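PDB 2ITM: xylulose kinase from Escherichia coli, which phosphorylates D-xylulose to D-xylulose 5-phosphate with ATP, and less efficiently 1-deoxy-D-xylulose, as a homodimeric sugar kinase of the FGGY family. Local coordinates for residues L31-P36 and S41-E46; V89-I94 and D98-Q103; P152-R157 and F164-S169; T174-V179 and D197-L202. All coordinates share one frame; numbering follows the deposited sequence.

Interaction 1 (L31-P36 and S41-E46); sequences LTVSRP and SEQDPE
The amide end of Gln43 lies beside the Thr32 carbonyl and Val33 CG2, its flip unsettled. The carboxylate of Glu42 meets the Pro36 ring, OE1 lying 3.6 Å from Pro36 CG. One water joins this oxygen to Ser34 OG, donating to Glu42 OE1 at 2.6 Å, while OE2 is taken by salt bridges from Arg91 and Arg100. With CG anti to its carbonyl carbon (chi1 -77°) and an extended chain, Gln43 sends its CG to within 3.3 Å of Thr32 O. Shortening Gln43 to alanine is likely to open a gap next to Thr32 and Val33 and to lose the packing on Gln76, a residue of the xylulose pocket. The backbones are tied by two bonds, Ser34 N to Glu42 O and Glu42 N to Ser34 O, both 2.9 Å. Val33 CG1 touches Ser41 OG at 3.5 Å. Next along the chain, Asp44 N-caps helix 45-62, its OD2 accepting from Glu46 N. Ser34 and Glu42 thus form a single antiparallel hydrogen-bonded bridge closing a short reversal of the chain, in the N-terminal FGGY domain, with the Gln43 side chain about 10 Å from the bound xylulose.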
loop_
_atom_site.group_PDB
_atom_site.type_symbol
_atom_site.label_atom_id
_atom_site.label_comp_id
_atom_site.label_asym_id
_atom_site.label_seq_id
_atom_site.Cartn_x
_atom_site.Cartn_y
_atom_site.Cartn_z
ATOM N N LEU A 31 14.314 29.442 11.937
ATOM C CA LEU A 31 13.597 29.406 13.193
ATOM C C LEU A 31 13.399 27.952 13.622
ATOM O O LEU A 31 13.099 27.105 12.802
ATOM C CB LEU A 31 12.229 30.035 12.994
ATOM C CG LEU A 31 11.788 31.306 13.702
ATOM C CD1 LEU A 31 12.899 32.135 14.231
ATOM C CD2 LEU A 31 10.886 32.111 12.824
ATOM N N THR A 32 13.526 27.666 14.907
ATOM C CA THR A 32 13.078 26.378 15.425
ATOM C C THR A 32 11.640 26.382 15.907
ATOM O O THR A 32 11.076 27.420 16.194
ATOM C CB THR A 32 14.001 25.845 16.529
ATOM O OG1 THR A 32 14.014 26.757 17.623
ATOM C CG2 THR A 32 15.437 25.814 16.070
ATOM N N VAL A 33 11.065 25.193 15.999
ATOM C CA VAL A 33 9.762 25.004 16.609
ATOM C C VAL A 33 9.899 24.044 17.769
ATOM O O VAL A 33 10.751 23.165 17.765
ATOM C CB VAL A 33 8.769 24.409 15.619
ATOM C CG1 VAL A 33 7.402 24.256 16.247
ATOM C CG2 VAL A 33 8.703 25.241 14.371
ATOM N N SER A 34 9.058 24.229 18.770
ATOM C CA SER A 34 9.167 23.465 19.987
ATOM C C SER A 34 7.872 22.708 20.247
ATOM O O SER A 34 6.794 23.276 20.216
ATOM C CB SER A 34 9.529 24.373 21.153
ATOM O OG SER A 34 8.993 23.889 22.357
ATOM N N ARG A 35 8.008 21.412 20.479
ATOM C CA ARG A 35 6.884 20.515 20.636
ATOM C C ARG A 35 6.953 19.779 21.973
ATOM O O ARG A 35 7.298 18.617 22.003
ATOM C CB ARG A 35 6.871 19.475 19.514
ATOM C CG ARG A 35 6.907 19.993 18.101
ATOM C CD ARG A 35 6.153 19.106 17.155
ATOM N NE ARG A 35 6.804 18.889 15.872
ATOM C CZ ARG A 35 6.490 17.902 15.032
ATOM N NH1 ARG A 35 5.541 17.027 15.340
ATOM N NH2 ARG A 35 7.127 17.783 13.874
ATOM N N PRO A 36 6.624 20.467 23.039
ATOM C CA PRO A 36 6.782 19.898 24.375
ATOM C C PRO A 36 5.878 18.697 24.612
ATOM O O PRO A 36 6.169 17.863 25.452
ATOM C CB PRO A 36 6.346 21.035 25.281
ATOM C CG PRO A 36 6.366 22.208 24.459
ATOM C CD PRO A 36 6.035 21.806 23.093
ATOM N N SER A 41 2.602 22.848 19.368
ATOM C CA SER A 41 3.484 23.521 18.442
ATOM C C SER A 41 3.650 24.958 18.894
ATOM O O SER A 41 2.710 25.735 18.849
ATOM C CB SER A 41 2.918 23.457 17.026
ATOM O OG SER A 41 3.893 23.787 16.067
ATOM N N GLU A 42 4.854 25.285 19.358
ATOM C CA GLU A 42 5.067 26.550 20.017
ATOM C C GLU A 42 6.371 27.202 19.549
ATOM O O GLU A 42 7.300 26.538 19.129
ATOM C CB GLU A 42 5.131 26.355 21.534
ATOM C CG GLU A 42 3.795 25.997 22.168
ATOM C CD GLU A 42 3.915 25.802 23.658
ATOM O OE1 GLU A 42 5.054 25.589 24.123
ATOM O OE2 GLU A 42 2.900 25.871 24.318
ATOM N N GLN A 43 6.411 28.521 19.644
ATOM C CA GLN A 43 7.642 29.268 19.487
ATOM C C GLN A 43 7.752 30.380 20.514
ATOM O O GLN A 43 6.760 30.894 21.003
ATOM C CB GLN A 43 7.763 29.829 18.072
ATOM C CG GLN A 43 8.161 28.810 17.038
ATOM C CD GLN A 43 8.003 29.303 15.619
ATOM O OE1 GLN A 43 8.639 28.797 14.717
ATOM N NE2 GLN A 43 7.142 30.275 15.423
ATOM N N ASP A 44 8.982 30.736 20.837
ATOM C CA ASP A 44 9.260 31.859 21.734
ATOM C C ASP A 44 9.331 33.162 20.940
ATOM O O ASP A 44 10.167 33.329 20.070
ATOM C CB ASP A 44 10.551 31.586 22.504
ATOM C CG ASP A 44 11.142 32.824 23.140
ATOM O OD1 ASP A 44 12.329 32.776 23.500
ATOM O OD2 ASP A 44 10.518 33.875 23.335
ATOM N N PRO A 45 8.430 34.079 21.250
ATOM C CA PRO A 45 8.265 35.269 20.426
ATOM C C PRO A 45 9.559 36.059 20.381
ATOM O O PRO A 45 9.810 36.780 19.432
ATOM C CB PRO A 45 7.157 36.043 21.145
ATOM C CG PRO A 45 6.407 35.045 21.878
ATOM C CD PRO A 45 7.396 33.991 22.290
ATOM N N GLU A 46 10.396 35.887 21.389
ATOM C CA GLU A 46 11.714 36.479 21.360
ATOM C C GLU A 46 12.589 35.961 20.221
ATOM O O GLU A 46 13.354 36.708 19.642
ATOM C CB GLU A 46 12.415 36.342 22.707
ATOM C CG GLU A 46 13.761 37.031 22.784
ATOM C CD GLU A 46 13.662 38.537 22.732
ATOM O OE1 GLU A 46 12.692 39.093 23.266
ATOM O OE2 GLU A 46 14.561 39.162 22.160
HETATM O O HOH W 1 7.695 25.770 24.152
#

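Interaction 2 (V89-I94 and D98-Q103)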
loop_
_atom_site.group_PDB
_atom_site.type_symbol
_atom_site.label_atom_id
_atom_site.label_comp_id
_atom_site.label_asym_id
_atom_site.label_seq_id
_atom_site.Cartn_x
_atom_site.Cartn_y
_atom_site.Cartn_z
ATOM N N VAL A 89 5.813 38.725 27.822
ATOM C CA VAL A 89 5.332 37.499 27.217
ATOM C C VAL A 89 4.997 36.435 28.258
ATOM O O VAL A 89 5.871 35.949 28.952
ATOM C CB VAL A 89 6.306 36.968 26.154
ATOM C CG1 VAL A 89 5.988 35.554 25.805
ATOM C CG2 VAL A 89 6.245 37.826 24.909
ATOM N N LEU A 90 3.720 36.109 28.304
ATOM C CA LEU A 90 3.144 35.336 29.385
ATOM C C LEU A 90 3.442 33.845 29.227
ATOM O O LEU A 90 3.740 33.162 30.187
ATOM C CB LEU A 90 1.640 35.546 29.408
ATOM C CG LEU A 90 0.977 36.238 30.590
ATOM C CD1 LEU A 90 1.966 36.699 31.630
ATOM C CD2 LEU A 90 0.044 37.347 30.170
ATOM N N ARG A 91 3.340 33.361 27.997
ATOM C CA ARG A 91 3.702 31.998 27.650
ATOM C C ARG A 91 4.191 31.923 26.228
ATOM O O ARG A 91 4.104 32.881 25.497
ATOM C CB ARG A 91 2.511 31.067 27.848
ATOM C CG ARG A 91 1.476 31.124 26.743
ATOM C CD ARG A 91 0.193 30.367 27.038
ATOM N NE ARG A 91 0.400 28.953 27.385
ATOM C CZ ARG A 91 1.196 28.114 26.745
ATOM N NH1 ARG A 91 1.878 28.508 25.697
ATOM N NH2 ARG A 91 1.305 26.866 27.158
ATOM N N PRO A 92 4.721 30.781 25.826
ATOM C CA PRO A 92 5.146 30.618 24.441
ATOM C C PRO A 92 3.966 30.704 23.473
ATOM O O PRO A 92 2.855 30.357 23.829
ATOM C CB PRO A 92 5.769 29.197 24.418
ATOM C CG PRO A 92 6.192 28.968 25.794
ATOM C CD PRO A 92 5.159 29.640 26.637
ATOM N N ALA A 93 4.228 31.202 22.274
ATOM C CA ALA A 93 3.199 31.320 21.262
ATOM C C ALA A 93 2.662 29.966 20.826
ATOM O O ALA A 93 3.408 29.070 20.501
ATOM C CB ALA A 93 3.691 32.120 20.080
ATOM N N ILE A 94 1.345 29.837 20.838
ATOM C CA ILE A 94 0.676 28.648 20.358
ATOM C C ILE A 94 0.316 28.774 18.884
ATOM O O ILE A 94 -0.563 29.541 18.532
ATOM C CB ILE A 94 -0.594 28.408 21.172
ATOM C CG1 ILE A 94 -0.278 28.315 22.655
ATOM C CG2 ILE A 94 -1.333 27.193 20.677
ATOM C CD1 ILE A 94 -1.474 28.295 23.481
ATOM N N ASP A 98 -0.606 23.961 15.927
ATOM C CA ASP A 98 -0.925 23.376 17.218
ATOM C C ASP A 98 -2.331 22.779 17.205
ATOM O O ASP A 98 -3.268 23.388 16.721
ATOM C CB ASP A 98 -0.817 24.454 18.294
ATOM C CG ASP A 98 -0.730 23.897 19.699
ATOM O OD1 ASP A 98 -1.777 23.628 20.302
ATOM O OD2 ASP A 98 0.346 23.731 20.292
ATOM N N GLY A 99 -2.463 21.582 17.759
ATOM C CA GLY A 99 -3.737 20.894 17.801
ATOM C C GLY A 99 -4.238 20.508 19.160
ATOM O O GLY A 99 -4.952 19.530 19.300
ATOM N N ARG A 100 -3.886 21.286 20.170
ATOM C CA ARG A 100 -4.225 20.958 21.539
ATOM C C ARG A 100 -5.649 21.289 21.943
ATOM O O ARG A 100 -6.120 20.794 22.948
ATOM C CB ARG A 100 -3.258 21.618 22.511
ATOM C CG ARG A 100 -3.662 23.002 22.951
ATOM C CD ARG A 100 -2.670 23.664 23.869
ATOM N NE ARG A 100 -1.379 23.866 23.231
ATOM C CZ ARG A 100 -0.333 24.414 23.822
ATOM N NH1 ARG A 100 -0.414 24.826 25.072
ATOM N NH2 ARG A 100 0.801 24.558 23.156
ATOM N N CYS A 101 -6.361 22.087 21.160
ATOM C CA CYS A 101 -7.640 22.642 21.614
ATOM C C CYS A 101 -8.893 22.219 20.848
ATOM O O CYS A 101 -9.834 22.978 20.736
ATOM C CB CYS A 101 -7.581 24.166 21.684
ATOM S SG CYS A 101 -7.467 24.995 20.092
ATOM N N ALA A 102 -8.907 21.001 20.334
ATOM C CA ALA A 102 -10.089 20.487 19.658
ATOM C C ALA A 102 -11.362 20.585 20.484
ATOM O O ALA A 102 -12.396 20.991 19.980
ATOM C CB ALA A 102 -9.864 19.089 19.205
ATOM N N GLN A 103 -11.278 20.215 21.750
ATOM C CA GLN A 103 -12.434 20.228 22.631
ATOM C C GLN A 103 -13.032 21.622 22.720
ATOM O O GLN A 103 -14.237 21.810 22.651
ATOM C CB GLN A 103 -12.031 19.761 24.021
ATOM C CG GLN A 103 -13.177 19.256 24.854
ATOM C CD GLN A 103 -13.607 20.229 25.908
ATOM O OE1 GLN A 103 -12.929 21.207 26.161
ATOM N NE2 GLN A 103 -14.738 19.966 26.529
#
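Ile94 makes the apolar part of this contact, lying across the side chains of Asp98 and Arg100. Its CD1 sits over one face of the Arg100 guanidinium, 3.9 Å above the plane and offset toward the rim, and also lies over one face of the Arg91 guanidinium, again toward the rim. Its CG2, anti to the backbone N, turns instead to Asp98 and approaches CG of that residue to 3.5 Å. Among the charged groups, the two arginines arrive from opposite directions with Arg91 NH2 at the edge of the Arg100 guanidinium, 3.4 Å from Arg100 NH1 and with the planes 80° apart. Both cations gather round the carboxylate of Glu42, which probably offsets their like charge; Arg91 meets Glu42 through NH1 and is bound more strongly through NE to Glu139, and Trp40 and Trp134 make cation-pi contacts with Arg100. Within 98-103 Arg100 also grips Asp98 side-on, NE to OD1 at 3.0 Å and NH2 to OD2 at 3.0 Å, the latter in the guanidinium plane. Asp98 OD2 also accepts from the backbone N of Ser41. Of the backbone-directed bonds, Arg100 N gives one to Asp98 OD1 at 3.2 Å, reaching it from the face opposite to NE. This bond from the amide two residues on defines an Asx turn, which leads through the N-cap residue Cys101 into helix 102-111.

Interaction 3 (P152-R157 and F164-S169); sequences PKDYLR and FASDMS
Lys153 reaches Asp167 across the contact, its NZ 2.8 Å from OD2 and almost in line with the C-O bond, in a salt bridge; a bend at the last torsion of the lysine (chi4 -56°) turns the ammonium there. Arg157 bonds the backbone instead: NE donates to Ala165 O at 2.8 Å, from well above the carbonyl plane (56° out of it), while its CD rests on Ala165 CB. Asp154 is shared by the two cations. Ser166 OG donates to its OD2, though the modelled 2.4 Å is too short to be trusted in detail. Asp154 OD1 takes Lys153 NZ at 2.8 Å on its syn side and Arg157 NH2 at 2.9 Å on its anti side, from opposite faces of the carboxylate. These two positive groups probably ease the approach of OD1 to another acceptor, Ala165 O, at 3.2 Å. Helix 152-161 and strand 165-167 are thus joined by a buried salt-bridge network, their short segments running 140° apart with axes 8.0 Å from each other, in the N-terminal domain of the actin-like ATPase fold. A water adds a backbone link, bridging Asp154 O and Ala165 N. Farther out, Asp167 N-caps helix 168-172, OD1 accepting from both N and OG of Ser169, which itself bonds Gly232 N. Asp170 is a further salt-bridge partner of Lys153, and Arg157 donates to the carbonyls of Val228 and Ala229. The side chain of Lys153 lies about 8 Å from that of Asp233, the inferred proton acceptor.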
loop_
_atom_site.group_PDB
_atom_site.type_symbol
_atom_site.label_atom_id
_atom_site.label_comp_id
_atom_site.label_asym_id
_atom_site.label_seq_id
_atom_site.Cartn_x
_atom_site.Cartn_y
_atom_site.Cartn_z
ATOM N N PRO A 152 1.358 36.741 15.378
ATOM C CA PRO A 152 2.818 36.677 15.432
ATOM C C PRO A 152 3.492 37.875 14.760
ATOM O O PRO A 152 4.383 38.467 15.341
ATOM C CB PRO A 152 3.118 35.355 14.714
ATOM C CG PRO A 152 1.922 34.527 14.986
ATOM C CD PRO A 152 0.772 35.450 14.927
ATOM N N LYS A 153 3.055 38.235 13.563
ATOM C CA LYS A 153 3.637 39.367 12.862
ATOM C C LYS A 153 3.352 40.683 13.588
ATOM O O LYS A 153 4.122 41.623 13.510
ATOM C CB LYS A 153 3.139 39.424 11.431
ATOM C CG LYS A 153 1.925 40.293 11.252
ATOM C CD LYS A 153 1.465 40.322 9.837
ATOM C CE LYS A 153 0.402 41.376 9.636
ATOM N NZ LYS A 153 -0.766 41.226 10.513
ATOM N N ASP A 154 2.229 40.714 14.286
ATOM C CA ASP A 154 1.807 41.869 15.037
ATOM C C ASP A 154 2.611 42.051 16.321
ATOM O O ASP A 154 2.824 43.165 16.759
ATOM C CB ASP A 154 0.310 41.823 15.308
ATOM C CG ASP A 154 -0.510 41.786 14.034
ATOM O OD1 ASP A 154 -0.071 42.354 13.029
ATOM O OD2 ASP A 154 -1.587 41.205 13.950
ATOM N N TYR A 155 3.080 40.958 16.903
ATOM C CA TYR A 155 4.021 41.070 18.004
ATOM C C TYR A 155 5.302 41.708 17.502
ATOM O O TYR A 155 5.857 42.578 18.137
ATOM C CB TYR A 155 4.335 39.723 18.648
ATOM C CG TYR A 155 5.497 39.799 19.611
ATOM C CD1 TYR A 155 5.328 40.279 20.887
ATOM C CD2 TYR A 155 6.764 39.415 19.226
ATOM C CE1 TYR A 155 6.385 40.351 21.760
ATOM C CE2 TYR A 155 7.822 39.486 20.082
ATOM C CZ TYR A 155 7.636 39.961 21.349
ATOM O OH TYR A 155 8.697 40.044 22.202
ATOM N N LEU A 156 5.724 41.266 16.330
ATOM C CA LEU A 156 6.808 41.880 15.600
ATOM C C LEU A 156 6.648 43.383 15.404
ATOM O O LEU A 156 7.565 44.139 15.669
ATOM C CB LEU A 156 7.007 41.175 14.268
ATOM C CG LEU A 156 8.413 41.102 13.733
ATOM C CD1 LEU A 156 9.408 40.794 14.824
ATOM C CD2 LEU A 156 8.484 40.062 12.647
ATOM N N ARG A 157 5.477 43.803 14.942
ATOM C CA ARG A 157 5.172 45.212 14.825
ATOM C C ARG A 157 5.391 45.982 16.122
ATOM O O ARG A 157 6.050 46.995 16.129
ATOM C CB ARG A 157 3.756 45.423 14.291
ATOM C CG ARG A 157 3.339 46.868 14.187
ATOM C CD ARG A 157 1.843 47.102 14.182
ATOM N NE ARG A 157 1.151 46.033 13.490
ATOM C CZ ARG A 157 1.205 45.841 12.190
ATOM N NH1 ARG A 157 1.895 46.666 11.427
ATOM N NH2 ARG A 157 0.561 44.832 11.653
ATOM N N PHE A 164 0.200 48.661 19.067
ATOM C CA PHE A 164 -0.620 47.461 19.012
ATOM C C PHE A 164 -1.580 47.538 17.834
ATOM O O PHE A 164 -2.578 48.227 17.895
ATOM C CB PHE A 164 -1.447 47.283 20.296
ATOM C CG PHE A 164 -0.633 47.199 21.560
ATOM C CD1 PHE A 164 -0.252 48.338 22.233
ATOM C CD2 PHE A 164 -0.262 45.982 22.083
ATOM C CE1 PHE A 164 0.488 48.257 23.381
ATOM C CE2 PHE A 164 0.475 45.906 23.237
ATOM C CZ PHE A 164 0.849 47.038 23.882
ATOM N N ALA A 165 -1.282 46.808 16.769
ATOM C CA ALA A 165 -2.092 46.867 15.569
ATOM C C ALA A 165 -2.074 45.590 14.739
ATOM O O ALA A 165 -1.090 44.883 14.704
ATOM C CB ALA A 165 -1.706 48.042 14.736
ATOM N N SER A 166 -3.183 45.318 14.064
ATOM C CA SER A 166 -3.244 44.279 13.056
ATOM C C SER A 166 -3.986 44.708 11.790
ATOM O O SER A 166 -4.510 45.794 11.722
ATOM C CB SER A 166 -3.869 43.010 13.639
ATOM O OG SER A 166 -3.625 41.894 12.828
ATOM N N ASP A 167 -4.024 43.801 10.838
ATOM C CA ASP A 167 -4.792 43.978 9.627
ATOM C C ASP A 167 -5.977 43.024 9.550
ATOM O O ASP A 167 -6.032 42.054 10.248
ATOM C CB ASP A 167 -3.900 43.830 8.404
ATOM C CG ASP A 167 -3.647 42.400 8.044
ATOM O OD1 ASP A 167 -4.267 41.917 7.104
ATOM O OD2 ASP A 167 -2.842 41.686 8.646
ATOM N N MET A 168 -6.908 43.323 8.659
ATOM C CA MET A 168 -8.144 42.561 8.526
ATOM C C MET A 168 -7.957 41.076 8.123
ATOM O O MET A 168 -8.722 40.219 8.499
ATOM C CB MET A 168 -9.102 43.261 7.569
ATOM C CG MET A 168 -9.486 44.672 7.994
ATOM S SD MET A 168 -10.403 44.747 9.527
ATOM C CE MET A 168 -10.680 46.483 9.632
ATOM N N SER A 169 -6.936 40.792 7.332
ATOM C CA SER A 169 -6.673 39.446 6.880
ATOM C C SER A 169 -6.139 38.532 7.975
ATOM O O SER A 169 -6.542 37.405 8.056
ATOM C CB SER A 169 -5.774 39.435 5.635
ATOM O OG SER A 169 -4.417 39.615 5.953
HETATM O O HOH W 2 1.101 45.248 17.084
#

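Interaction 4 (T174-V179 and D197-L202)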
loop_
_atom_site.group_PDB
_atom_site.type_symbol
_atom_site.label_atom_id
_atom_site.label_comp_id
_atom_site.label_asym_id
_atom_site.label_seq_id
_atom_site.Cartn_x
_atom_site.Cartn_y
_atom_site.Cartn_z
ATOM N N THR A 174 -8.457 34.993 13.657
ATOM C CA THR A 174 -8.550 34.802 15.097
ATOM C C THR A 174 -9.814 34.062 15.503
ATOM O O THR A 174 -9.827 33.357 16.492
ATOM C CB THR A 174 -8.482 36.150 15.859
ATOM O OG1 THR A 174 -9.590 36.979 15.518
ATOM C CG2 THR A 174 -7.271 36.943 15.461
ATOM N N MET A 175 -10.859 34.248 14.707
ATOM C CA MET A 175 -12.235 33.948 15.062
ATOM C C MET A 175 -12.864 34.895 16.058
ATOM O O MET A 175 -13.882 34.581 16.645
ATOM C CB MET A 175 -12.415 32.501 15.521
ATOM C CG MET A 175 -11.835 31.446 14.610
ATOM S SD MET A 175 -12.380 31.539 12.909
ATOM C CE MET A 175 -14.070 31.144 13.130
ATOM N N TRP A 176 -12.267 36.057 16.253
ATOM C CA TRP A 176 -12.907 37.092 17.042
ATOM C C TRP A 176 -13.440 38.187 16.139
ATOM O O TRP A 176 -14.168 39.062 16.580
ATOM C CB TRP A 176 -11.943 37.700 18.079
ATOM C CG TRP A 176 -11.450 36.765 19.142
ATOM C CD1 TRP A 176 -12.197 35.942 19.918
ATOM C CD2 TRP A 176 -10.092 36.561 19.537
ATOM N NE1 TRP A 176 -11.394 35.241 20.781
ATOM C CE2 TRP A 176 -10.091 35.612 20.565
ATOM C CE3 TRP A 176 -8.872 37.086 19.118
ATOM C CZ2 TRP A 176 -8.925 35.182 21.187
ATOM C CZ3 TRP A 176 -7.723 36.655 19.732
ATOM C CH2 TRP A 176 -7.756 35.712 20.755
ATOM N N LEU A 177 -13.051 38.141 14.868
ATOM C CA LEU A 177 -13.473 39.143 13.900
ATOM C C LEU A 177 -14.809 38.861 13.227
ATOM O O LEU A 177 -15.080 37.762 12.775
ATOM C CB LEU A 177 -12.400 39.397 12.850
ATOM C CG LEU A 177 -12.645 40.665 12.018
ATOM C CD1 LEU A 177 -12.170 41.899 12.747
ATOM C CD2 LEU A 177 -12.007 40.550 10.660
ATOM N N ASP A 178 -15.639 39.885 13.159
ATOM C CA ASP A 178 -16.776 39.870 12.272
ATOM C C ASP A 178 -16.359 40.194 10.849
ATOM O O ASP A 178 -16.127 41.338 10.516
ATOM C CB ASP A 178 -17.834 40.865 12.750
ATOM C CG ASP A 178 -19.128 40.729 11.990
ATOM O OD1 ASP A 178 -19.108 40.749 10.752
ATOM O OD2 ASP A 178 -20.219 40.597 12.557
ATOM N N VAL A 179 -16.278 39.171 10.017
ATOM C CA VAL A 179 -15.586 39.276 8.747
ATOM C C VAL A 179 -16.341 40.145 7.748
ATOM O O VAL A 179 -15.735 40.854 6.964
ATOM C CB VAL A 179 -15.292 37.903 8.150
ATOM C CG1 VAL A 179 -14.749 38.034 6.758
ATOM C CG2 VAL A 179 -14.333 37.144 9.023
ATOM N N ASP A 197 -10.522 45.657 24.458
ATOM C CA ASP A 197 -9.362 46.221 25.125
ATOM C C ASP A 197 -8.178 45.269 25.092
ATOM O O ASP A 197 -7.040 45.683 25.245
ATOM C CB ASP A 197 -9.705 46.549 26.582
ATOM C CG ASP A 197 -11.010 47.310 26.720
ATOM O OD1 ASP A 197 -10.992 48.548 26.592
ATOM O OD2 ASP A 197 -12.101 46.761 26.959
ATOM N N GLN A 198 -8.459 43.991 24.899
ATOM C CA GLN A 198 -7.401 43.001 24.805
ATOM C C GLN A 198 -6.976 42.695 23.372
ATOM O O GLN A 198 -6.101 41.887 23.154
ATOM C CB GLN A 198 -7.776 41.725 25.559
ATOM C CG GLN A 198 -7.640 41.834 27.048
ATOM C CD GLN A 198 -8.620 40.973 27.774
ATOM O OE1 GLN A 198 -9.803 40.996 27.483
ATOM N NE2 GLN A 198 -8.133 40.207 28.722
ATOM N N MET A 199 -7.599 43.362 22.412
ATOM C CA MET A 199 -7.223 43.265 21.007
ATOM C C MET A 199 -6.434 44.481 20.519
ATOM O O MET A 199 -6.624 45.578 21.014
ATOM C CB MET A 199 -8.460 43.123 20.132
ATOM C CG MET A 199 -9.413 42.027 20.519
ATOM S SD MET A 199 -8.847 40.397 20.059
ATOM C CE MET A 199 -8.369 39.802 21.645
ATOM N N PRO A 200 -5.581 44.277 19.521
ATOM C CA PRO A 200 -4.984 45.380 18.778
ATOM C C PRO A 200 -6.020 46.190 18.016
ATOM O O PRO A 200 -7.104 45.712 17.754
ATOM C CB PRO A 200 -4.054 44.661 17.799
ATOM C CG PRO A 200 -4.702 43.395 17.555
ATOM C CD PRO A 200 -5.323 42.996 18.852
ATOM N N ALA A 201 -5.661 47.414 17.673
ATOM C CA ALA A 201 -6.370 48.192 16.669
ATOM C C ALA A 201 -6.324 47.572 15.277
ATOM O O ALA A 201 -5.334 47.000 14.881
ATOM C CB ALA A 201 -5.839 49.603 16.649
ATOM N N LEU A 202 -7.432 47.672 14.559
ATOM C CA LEU A 202 -7.559 47.066 13.246
ATOM C C LEU A 202 -7.333 48.075 12.137
ATOM O O LEU A 202 -7.823 49.181 12.214
ATOM C CB LEU A 202 -8.917 46.412 13.084
ATOM C CG LEU A 202 -9.237 45.229 13.990
ATOM C CD1 LEU A 202 -10.720 44.962 14.047
ATOM C CD2 LEU A 202 -8.479 43.996 13.562
#
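This is a buried apolar contact, a Met-aromatic pair beside a leucine pair, joining the chain just after helix 168-172 to the run entering strand 201-203. Met199 crosses the Trp176 side chain at about a right angle, its methyl lying over one face of the indole: CE is 4.0 Å from the centroid of the six-membered ring and 24° off its normal, a CH-pi contact displaced toward the rim. The sulfur sits obliquely beside it, Met199 SD coming within 3.4 Å of Trp176 CE3. Bends at chi2 (-76°) and chi3 (105°) of Met199 fold the thioether against the ring. A second touch is made by Leu177 and Leu202, whose chains slide past each other in opposite directions until their CD1 methyls are 3.6 Å apart. Trp184 of strand 183-184 packs on Trp176, Met199 and Leu202. A serine in place of Trp176 would probably leave a gap against the Met199 thioether and set that side chain free to turn. The backbone carrying the indole is held by Thr174 OG1, which accepts from Trp176 N at 2.9 Å. That bond makes an ST turn, through which the chain passes from helix 168-172 into the short antiparallel strand pair 177-178 and 183-184.

How the interactions relate
All four contacts lie within the N-terminal FGGY domain and follow in series along the chain. Interactions 1 and 2, centres 11 Å apart, share the small antiparallel sheet of strands 42-43 and 93-94. Interactions 3 and 4, also 11 Å apart, are joined by the parallel pair 165-167 and 201-203, where Ser166 N lies 2.9 Å from Ala201 O, a probable hydrogen bond. Tyr155 connects the two groups by packing on Pro45 of interaction 1 and Val89 of interaction 2, whereas interaction 4 touches neither of those. Together they form a chain of contacts through the domain, with interactions 1 and 3 each about 10 Å from the bound xylulose at their nearest side chains.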